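Side-chain contacts in type III chaperone protein ShcA (Pseudomonas syringae pv. tomato, PDB 4G6T), which probably binds a type III effector protein and keeps it competent for secretion, as class IA chaperones of the CesT family do: residues L45-D48 with R53-L56; Y95-S100 with A116-W121; Q23-D28 with C33-D38. All blocks are in the same frame, centred on the assembly; numbering follows the deposited sequence.

Interaction 1 of 3, residues L45-D48 with R53-L56; sequences LSCD and RLLL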
loop_
_atom_site.group_PDB
_atom_site.type_symbol
_atom_site.label_atom_id
_atom_site.label_comp_id
_atom_site.label_asym_id
_atom_site.label_seq_id
_atom_site.Cartn_x
_atom_site.Cartn_y
_atom_site.Cartn_z
ATOM N N LEU A 45 -0.333 1.526 0.911
ATOM C CA LEU A 45 -1.624 2.019 0.402
ATOM C C LEU A 45 -1.555 3.524 0.303
ATOM O O LEU A 45 -1.144 4.212 1.268
ATOM C CB LEU A 45 -2.733 1.652 1.341
ATOM C CG LEU A 45 -3.076 0.225 1.622
ATOM C CD1 LEU A 45 -4.215 0.087 2.617
ATOM C CD2 LEU A 45 -3.370 -0.554 0.348
ATOM N N SER A 46 -1.945 4.093 -0.845
ATOM C CA SER A 46 -1.778 5.501 -1.114
ATOM C C SER A 46 -3.096 6.083 -1.618
ATOM O O SER A 46 -3.669 5.537 -2.574
ATOM C CB SER A 46 -0.680 5.743 -2.142
ATOM O OG SER A 46 -0.332 7.104 -2.344
ATOM N N CYS A 47 -3.550 7.183 -0.993
ATOM C CA CYS A 47 -4.821 7.755 -1.365
ATOM C C CYS A 47 -4.627 8.784 -2.463
ATOM O O CYS A 47 -3.927 9.772 -2.267
ATOM C CB CYS A 47 -5.420 8.504 -0.152
ATOM S SG CYS A 47 -5.853 7.416 1.185
ATOM N N ASP A 48 -5.246 8.571 -3.621
ATOM C CA ASP A 48 -5.159 9.557 -4.668
ATOM C C ASP A 48 -6.494 10.285 -4.711
ATOM O O ASP A 48 -7.437 9.882 -5.395
ATOM C CB ASP A 48 -4.827 8.894 -5.992
ATOM C CG ASP A 48 -4.629 9.898 -7.109
ATOM O OD1 ASP A 48 -4.906 11.092 -6.921
ATOM O OD2 ASP A 48 -4.195 9.447 -8.211
ATOM N N ARG A 53 -9.214 7.355 -6.210
ATOM C CA ARG A 53 -8.788 5.972 -6.260
ATOM C C ARG A 53 -7.807 5.682 -5.107
ATOM O O ARG A 53 -7.107 6.600 -4.659
ATOM C CB ARG A 53 -8.089 5.627 -7.642
ATOM C CG ARG A 53 -6.944 6.540 -7.994
ATOM C CD ARG A 53 -6.268 6.288 -9.372
ATOM N NE ARG A 53 -5.048 7.034 -9.412
ATOM C CZ ARG A 53 -3.926 6.660 -10.060
ATOM N NH1 ARG A 53 -3.905 5.524 -10.745
ATOM N NH2 ARG A 53 -2.874 7.384 -9.902
ATOM N N LEU A 54 -7.757 4.432 -4.730
ATOM C CA LEU A 54 -6.774 3.953 -3.749
ATOM C C LEU A 54 -5.755 3.131 -4.509
ATOM O O LEU A 54 -6.120 2.233 -5.272
ATOM C CB LEU A 54 -7.481 3.120 -2.728
ATOM C CG LEU A 54 -6.588 2.599 -1.557
ATOM C CD1 LEU A 54 -6.064 3.748 -0.676
ATOM C CD2 LEU A 54 -7.296 1.501 -0.736
ATOM N N LEU A 55 -4.491 3.399 -4.251
ATOM C CA LEU A 55 -3.402 2.615 -4.875
ATOM C C LEU A 55 -2.815 1.658 -3.887
ATOM O O LEU A 55 -2.559 2.058 -2.745
ATOM C CB LEU A 55 -2.349 3.513 -5.417
ATOM C CG LEU A 55 -2.838 4.524 -6.472
ATOM C CD1 LEU A 55 -1.879 5.659 -6.665
ATOM C CD2 LEU A 55 -3.173 3.743 -7.716
ATOM N N LEU A 56 -2.613 0.447 -4.347
ATOM C CA LEU A 56 -1.829 -0.576 -3.636
ATOM C C LEU A 56 -0.509 -0.668 -4.361
ATOM O O LEU A 56 -0.474 -0.931 -5.590
ATOM C CB LEU A 56 -2.532 -1.894 -3.665
ATOM C CG LEU A 56 -3.821 -2.126 -2.896
ATOM C CD1 LEU A 56 -4.806 -0.956 -3.016
ATOM C CD2 LEU A 56 -4.512 -3.416 -3.222
#
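Asp48 and Arg53 meet side-on across the strand pair: NE and NH2 of Arg53 both donate to the same carboxylate oxygen, Asp48 OD2, at 2.8 and 3.0 Å respectively. That oxygen lies within the guanidinium plane, yet the carboxylate is turned by 65° against it, so this is a two-nitrogen grip on one oxygen, not the coplanar pairing of two nitrogens with two oxygens. Asp48 CG stands anti to its own backbone N (chi1 -176°), while Arg53 takes a chi1 of 54° and then runs extended from CG to NE, which carries its NE edge across to Asp48 OD2. Leu55 CD2 rests 3.6 Å above the guanidinium plane, offset toward its rim. Beneath these side chains the backbones of 45-48 and 53-56 are the two arms of an antiparallel beta hairpin in the CesT-family sheet, with Ser46 and Leu55 a hydrogen-bonded pair (Leu55 N to Ser46 O 2.8 Å, Ser46 N to Leu55 O 2.9 Å). The non-hydrogen-bonded pairs put Leu45, Cys47, Leu54 and Leu56 on the other face. There Leu45 CD2 lies 3.6 Å from Leu56 CG, the two side chains lying side by side and pointing the same way, and Leu54 CD1 comes within 3.5 Å of Ser46 O. Farther out, Arg51 makes a second salt bridge to Asp48 OD2, and helix 108-127 packs against Leu54 and Leu56.

Interaction 2 of 3, residues Y95-S100 with A116-W121; sequences YHAYQS and AGLLEW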
loop_
_atom_site.group_PDB
_atom_site.type_symbol
_atom_site.label_atom_id
_atom_site.label_comp_id
_atom_site.label_asym_id
_atom_site.label_seq_id
_atom_site.Cartn_x
_atom_site.Cartn_y
_atom_site.Cartn_z
ATOM N N TYR A 95 11.803 -1.663 -9.207
ATOM C CA TYR A 95 10.563 -2.141 -9.842
ATOM C C TYR A 95 9.448 -2.119 -8.805
ATOM O O TYR A 95 9.595 -2.607 -7.659
ATOM C CB TYR A 95 10.695 -3.492 -10.449
ATOM C CG TYR A 95 11.657 -3.539 -11.609
ATOM C CD1 TYR A 95 11.320 -2.985 -12.821
ATOM C CD2 TYR A 95 12.874 -4.135 -11.483
ATOM C CE1 TYR A 95 12.185 -3.032 -13.900
ATOM C CE2 TYR A 95 13.739 -4.214 -12.576
ATOM C CZ TYR A 95 13.376 -3.651 -13.767
ATOM O OH TYR A 95 14.244 -3.710 -14.860
ATOM N N HIS A 96 8.311 -1.601 -9.242
ATOM C CA HIS A 96 7.093 -1.487 -8.431
ATOM C C HIS A 96 5.985 -2.292 -9.004
ATOM O O HIS A 96 5.721 -2.162 -10.221
ATOM C CB HIS A 96 6.634 -0.059 -8.295
ATOM C CG HIS A 96 7.602 0.820 -7.539
ATOM N ND1 HIS A 96 7.279 1.528 -6.409
ATOM C CD2 HIS A 96 8.915 1.056 -7.781
ATOM C CE1 HIS A 96 8.392 2.178 -5.954
ATOM N NE2 HIS A 96 9.380 1.921 -6.802
ATOM N N ALA A 97 5.251 -3.044 -8.179
ATOM C CA ALA A 97 3.992 -3.674 -8.538
ATOM C C ALA A 97 2.862 -2.747 -8.029
ATOM O O ALA A 97 3.035 -1.983 -7.085
ATOM C CB ALA A 97 3.866 -5.033 -7.934
ATOM N N TYR A 98 1.732 -2.722 -8.745
ATOM C CA TYR A 98 0.674 -1.791 -8.360
ATOM C C TYR A 98 -0.699 -2.330 -8.747
ATOM O O TYR A 98 -0.867 -3.151 -9.717
ATOM C CB TYR A 98 0.890 -0.394 -8.938
ATOM C CG TYR A 98 0.778 -0.415 -10.454
ATOM C CD1 TYR A 98 -0.454 -0.130 -11.045
ATOM C CD2 TYR A 98 1.865 -0.608 -11.236
ATOM C CE1 TYR A 98 -0.565 -0.066 -12.425
ATOM C CE2 TYR A 98 1.737 -0.607 -12.641
ATOM C CZ TYR A 98 0.495 -0.338 -13.203
ATOM O OH TYR A 98 0.322 -0.390 -14.578
ATOM N N GLN A 99 -1.709 -1.915 -7.991
ATOM C CA GLN A 99 -3.121 -2.138 -8.362
ATOM C C GLN A 99 -3.850 -0.889 -7.956
ATOM O O GLN A 99 -3.530 -0.278 -6.936
ATOM C CB GLN A 99 -3.692 -3.347 -7.697
ATOM C CG GLN A 99 -5.186 -3.634 -7.910
ATOM C CD GLN A 99 -5.560 -3.834 -9.371
ATOM O OE1 GLN A 99 -5.376 -2.952 -10.196
ATOM N NE2 GLN A 99 -5.926 -5.027 -9.673
ATOM N N SER A 100 -4.802 -0.441 -8.747
ATOM C CA SER A 100 -5.629 0.704 -8.401
ATOM C C SER A 100 -7.035 0.242 -8.217
ATOM O O SER A 100 -7.553 -0.601 -8.953
ATOM C CB SER A 100 -5.592 1.786 -9.478
ATOM O OG SER A 100 -6.503 2.817 -9.170
ATOM N N ALA A 116 -4.184 -9.422 -1.502
ATOM C CA ALA A 116 -3.677 -10.837 -1.651
ATOM C C ALA A 116 -3.209 -11.035 -3.090
ATOM O O ALA A 116 -2.175 -11.648 -3.359
ATOM C CB ALA A 116 -4.689 -11.824 -1.276
ATOM N N GLY A 117 -3.959 -10.501 -4.033
ATOM C CA GLY A 117 -3.548 -10.617 -5.454
ATOM C C GLY A 117 -2.216 -9.982 -5.718
ATOM O O GLY A 117 -1.359 -10.513 -6.494
ATOM N N LEU A 118 -1.997 -8.806 -5.188
ATOM C CA LEU A 118 -0.789 -8.116 -5.370
ATOM C C LEU A 118 0.350 -8.895 -4.759
ATOM O O LEU A 118 1.433 -8.922 -5.315
ATOM C CB LEU A 118 -0.865 -6.687 -4.770
ATOM C CG LEU A 118 0.324 -5.807 -4.875
ATOM C CD1 LEU A 118 0.610 -5.576 -6.334
ATOM C CD2 LEU A 118 0.203 -4.529 -4.093
ATOM N N LEU A 119 0.130 -9.393 -3.537
ATOM C CA LEU A 119 1.170 -10.140 -2.849
ATOM C C LEU A 119 1.570 -11.358 -3.617
ATOM O O LEU A 119 2.794 -11.653 -3.645
ATOM C CB LEU A 119 0.709 -10.496 -1.415
ATOM C CG LEU A 119 0.679 -9.273 -0.494
ATOM C CD1 LEU A 119 -0.264 -9.520 0.712
ATOM C CD2 LEU A 119 2.015 -8.732 -0.047
ATOM N N GLU A 120 0.609 -12.097 -4.127
ATOM C CA GLU A 120 0.954 -13.327 -4.862
ATOM C C GLU A 120 1.687 -12.981 -6.173
ATOM O O GLU A 120 2.614 -13.725 -6.590
ATOM C CB GLU A 120 -0.196 -14.221 -5.018
ATOM C CG GLU A 120 -0.757 -14.781 -3.658
ATOM C CD GLU A 120 0.346 -15.250 -2.672
ATOM O OE1 GLU A 120 1.103 -16.176 -3.027
ATOM O OE2 GLU A 120 0.547 -14.661 -1.592
ATOM N N TRP A 121 1.335 -11.879 -6.821
ATOM C CA TRP A 121 2.069 -11.358 -7.982
ATOM C C TRP A 121 3.490 -11.038 -7.641
ATOM O O TRP A 121 4.438 -11.465 -8.339
ATOM C CB TRP A 121 1.295 -10.114 -8.499
ATOM C CG TRP A 121 1.886 -9.247 -9.578
ATOM C CD1 TRP A 121 2.406 -7.976 -9.464
ATOM C CD2 TRP A 121 1.910 -9.529 -10.998
ATOM N NE1 TRP A 121 2.692 -7.460 -10.717
ATOM C CE2 TRP A 121 2.388 -8.367 -11.637
ATOM C CE3 TRP A 121 1.495 -10.611 -11.750
ATOM C CZ2 TRP A 121 2.529 -8.318 -13.048
ATOM C CZ3 TRP A 121 1.645 -10.557 -13.133
ATOM C CH2 TRP A 121 2.188 -9.433 -13.729
#
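The indole of Trp121 meets Ala97 by its edge and not by a face: Ala97 CB lies in the ring plane, 3.6 Å from Trp121 CD1 and 3.9 Å from Trp121 NE1. The same rim of the ring holds the polar atom, and Trp121 NE1 gives its hydrogen to the backbone oxygen of Gly85, which helps to fix the rotation of the indole; the rings of Trp121 and Trp125 meet edge-to-face. A second flat group, the amide of Gln99, turns back on its own strand: its OE1 accepts from Ser100 N at 3.0 Å, in the carbonyl plane and on a lone pair, while NE2 reaches Glu114 of the helix and the backbone oxygen of Ala82. Both ends of this buried amide are therefore occupied.

Strand 95-100 and helix 116-121 run nearly antiparallel, at 158°, with their axes 8.9 Å apart at closest approach. This is the packing of the long helix 108-127 across one face of the antiparallel sheet, in the mixed alpha-beta fold of the CesT family. The small Ala97 side chain, directed at the helix, is the meeting point. Besides the indole it receives Leu118, whose CD1 comes within 3.7 Å of Ala97 CB and 3.9 Å of Tyr98 N. With CG anti to the backbone N in both Leu118 and Trp121 (chi1 172° in the latter), the two side chains reach from the helix to the same methyl. Tyr98 starts away from the helix, on the reverse side of the sheet. Leu118 also touches Leu56 and Leu43 on neighbouring strands.

Interaction 3 of 3, residues Q23-D28 with C33-D38; sequences QPLVFD and CNMIID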
loop_
_atom_site.group_PDB
_atom_site.type_symbol
_atom_site.label_atom_id
_atom_site.label_comp_id
_atom_site.label_asym_id
_atom_site.label_seq_id
_atom_site.Cartn_x
_atom_site.Cartn_y
_atom_site.Cartn_z
ATOM N N GLN A 23 -4.525 -3.211 15.919
ATOM C CA GLN A 23 -4.401 -1.830 16.200
ATOM C C GLN A 23 -4.629 -1.068 14.886
ATOM O O GLN A 23 -4.066 -1.468 13.894
ATOM C CB GLN A 23 -2.975 -1.608 16.630
ATOM C CG GLN A 23 -2.577 -0.186 16.835
ATOM C CD GLN A 23 -1.102 -0.097 17.166
ATOM O OE1 GLN A 23 -0.547 -0.972 17.851
ATOM N NE2 GLN A 23 -0.449 0.943 16.664
ATOM N N PRO A 24 -5.380 0.040 14.883
ATOM C CA PRO A 24 -5.725 0.633 13.584
ATOM C C PRO A 24 -4.530 1.090 12.751
ATOM O O PRO A 24 -3.591 1.727 13.222
ATOM C CB PRO A 24 -6.622 1.817 13.967
ATOM C CG PRO A 24 -7.184 1.385 15.292
ATOM C CD PRO A 24 -5.998 0.797 15.976
ATOM N N LEU A 25 -4.548 0.702 11.478
ATOM C CA LEU A 25 -3.615 1.278 10.547
ATOM C C LEU A 25 -4.036 2.711 10.268
ATOM O O LEU A 25 -5.236 2.997 10.319
ATOM C CB LEU A 25 -3.629 0.479 9.248
ATOM C CG LEU A 25 -3.088 -0.946 9.369
ATOM C CD1 LEU A 25 -3.653 -1.874 8.306
ATOM C CD2 LEU A 25 -1.561 -0.897 9.436
ATOM N N VAL A 26 -3.073 3.542 9.931
ATOM C CA VAL A 26 -3.326 4.962 9.686
ATOM C C VAL A 26 -2.687 5.459 8.407
ATOM O O VAL A 26 -1.624 5.013 7.974
ATOM C CB VAL A 26 -2.916 5.871 10.853
ATOM C CG1 VAL A 26 -3.546 5.352 12.154
ATOM C CG2 VAL A 26 -1.432 5.971 10.958
ATOM N N PHE A 27 -3.344 6.416 7.774
ATOM C CA PHE A 27 -2.677 7.134 6.715
ATOM C C PHE A 27 -1.862 8.272 7.300
ATOM O O PHE A 27 -2.379 9.048 8.137
ATOM C CB PHE A 27 -3.717 7.727 5.718
ATOM C CG PHE A 27 -4.386 6.694 4.877
ATOM C CD1 PHE A 27 -3.654 6.002 3.915
ATOM C CD2 PHE A 27 -5.736 6.398 4.992
ATOM C CE1 PHE A 27 -4.240 4.991 3.188
ATOM C CE2 PHE A 27 -6.322 5.377 4.254
ATOM C CZ PHE A 27 -5.582 4.728 3.311
ATOM N N ASP A 28 -0.614 8.429 6.881
ATOM C CA ASP A 28 0.172 9.573 7.284
ATOM C C ASP A 28 -0.222 10.885 6.575
ATOM O O ASP A 28 -1.237 10.953 5.879
ATOM C CB ASP A 28 1.666 9.226 7.132
ATOM C CG ASP A 28 2.138 9.054 5.666
ATOM O OD1 ASP A 28 1.465 9.500 4.746
ATOM O OD2 ASP A 28 3.285 8.526 5.484
ATOM N N CYS A 33 -0.062 4.686 3.754
ATOM C CA CYS A 33 -0.005 3.722 4.859
ATOM C C CYS A 33 0.988 2.646 4.457
ATOM O O CYS A 33 0.636 1.775 3.668
ATOM C CB CYS A 33 -1.362 3.075 5.137
ATOM S SG CYS A 33 -1.286 1.883 6.527
ATOM N N ASN A 34 2.204 2.656 5.035
ATOM C CA ASN A 34 3.252 1.683 4.753
ATOM C C ASN A 34 3.107 0.503 5.630
ATOM O O ASN A 34 2.871 0.681 6.866
ATOM C CB ASN A 34 4.621 2.294 5.008
ATOM C CG ASN A 34 4.967 3.424 4.104
ATOM O OD1 ASN A 34 4.405 3.550 3.007
ATOM N ND2 ASN A 34 5.898 4.262 4.527
ATOM N N MET A 35 3.266 -0.686 5.087
ATOM C CA MET A 35 3.060 -1.915 5.789
ATOM C C MET A 35 4.155 -2.922 5.395
ATOM O O MET A 35 4.706 -2.895 4.287
ATOM C CB MET A 35 1.741 -2.550 5.424
ATOM C CG MET A 35 0.523 -1.774 5.860
ATOM S SD MET A 35 -0.935 -2.531 5.056
ATOM C CE MET A 35 -0.805 -1.681 3.482
ATOM N N ILE A 36 4.513 -3.810 6.345
ATOM C CA ILE A 36 5.294 -4.989 6.052
ATOM C C ILE A 36 4.454 -6.217 6.254
ATOM O O ILE A 36 3.784 -6.346 7.282
ATOM C CB ILE A 36 6.607 -5.073 6.868
ATOM C CG1 ILE A 36 7.541 -3.907 6.530
ATOM C CG2 ILE A 36 7.277 -6.452 6.668
ATOM C CD1 ILE A 36 8.706 -3.656 7.474
ATOM N N ILE A 37 4.419 -7.130 5.277
ATOM C CA ILE A 37 3.608 -8.313 5.275
ATOM C C ILE A 37 4.502 -9.513 5.400
ATOM O O ILE A 37 5.445 -9.684 4.657
ATOM C CB ILE A 37 2.656 -8.424 4.027
ATOM C CG1 ILE A 37 1.536 -7.401 4.150
ATOM C CG2 ILE A 37 2.056 -9.806 3.910
ATOM C CD1 ILE A 37 1.931 -5.987 4.129
ATOM N N ASP A 38 4.198 -10.346 6.394
ATOM C CA ASP A 38 4.865 -11.612 6.612
ATOM C C ASP A 38 6.371 -11.501 6.758
ATOM O O ASP A 38 7.089 -12.427 6.384
ATOM C CB ASP A 38 4.416 -12.610 5.565
ATOM C CG ASP A 38 2.981 -13.101 5.778
ATOM O OD1 ASP A 38 2.507 -13.142 6.917
ATOM O OD2 ASP A 38 2.354 -13.456 4.789
HETATM O O HOH W 1 2.962 5.288 6.108
#
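Phe27 and Cys33 bring the two backbones closest, with their CA atoms 4.7 Å apart. Residues 23-28 are irregular, although largely extended, whereas 33-37 are regular strand. The segments do not pair as a sheet, and no direct hydrogen bond links them. Val26 O instead lies against the Cys33 side chain, 3.4 Å from its CB and 3.5 Å from its SG. A water bridges where the backbones diverge: it accepts from Asn34 N at 2.9 Å and donates weakly to Asp28 OD2. The other carboxylate oxygen, Asp28 OD1, accepts from His30 N, closing an Asx turn, and from Thr32 N, so this side chain helps shape the bend into the strand.

The loop connects helix 8-19 with strand 32-37, the outermost strand on its side of the sheet within this chain. Met35, Ile36 and Ile37 pair in an antiparallel ladder with a strand of the bound chain of another protein, so the sheet continues into the partner by beta augmentation, consistent with an effector-binding edge.

Cys33 carries the side-chain contact. Its SG, anti to the backbone N (chi1 -180°), is directed to Leu25 and lies 3.9 Å from Leu25 CB, while Leu25 CD2 reaches Met35 CG at 4.2 Å. Although the CB of Phe27 leaves its backbone away from the strand, the ring swings back, with Phe27 CD1 3.9 Å from Cys33 CB and 3.8 Å from Cys33 N. Leu13 of helix 8-19 touches both Leu25 and Phe27, and Leu45 and Cys47 meet the Phe27 ring from the next strand.

All three contacts belong to one antiparallel sheet, and interaction 1 lies between the others: its centre is about 12 Å from that of interaction 2 and about 13 Å from that of interaction 3. Backbone hydrogen bonds join it to each, Leu56 N to Gln99 O on one side and Cys33 N to Leu45 O on the other, both 2.8 Å. Cys47 SG also packs 3.4 Å from Phe27 CZ. Interactions 2 and 3, with centres about 16 Å apart, just touch through Leu119 CD1 and Ile37 CG2 at 4.0 Å. The chain of another protein lies near residues of all three contacts.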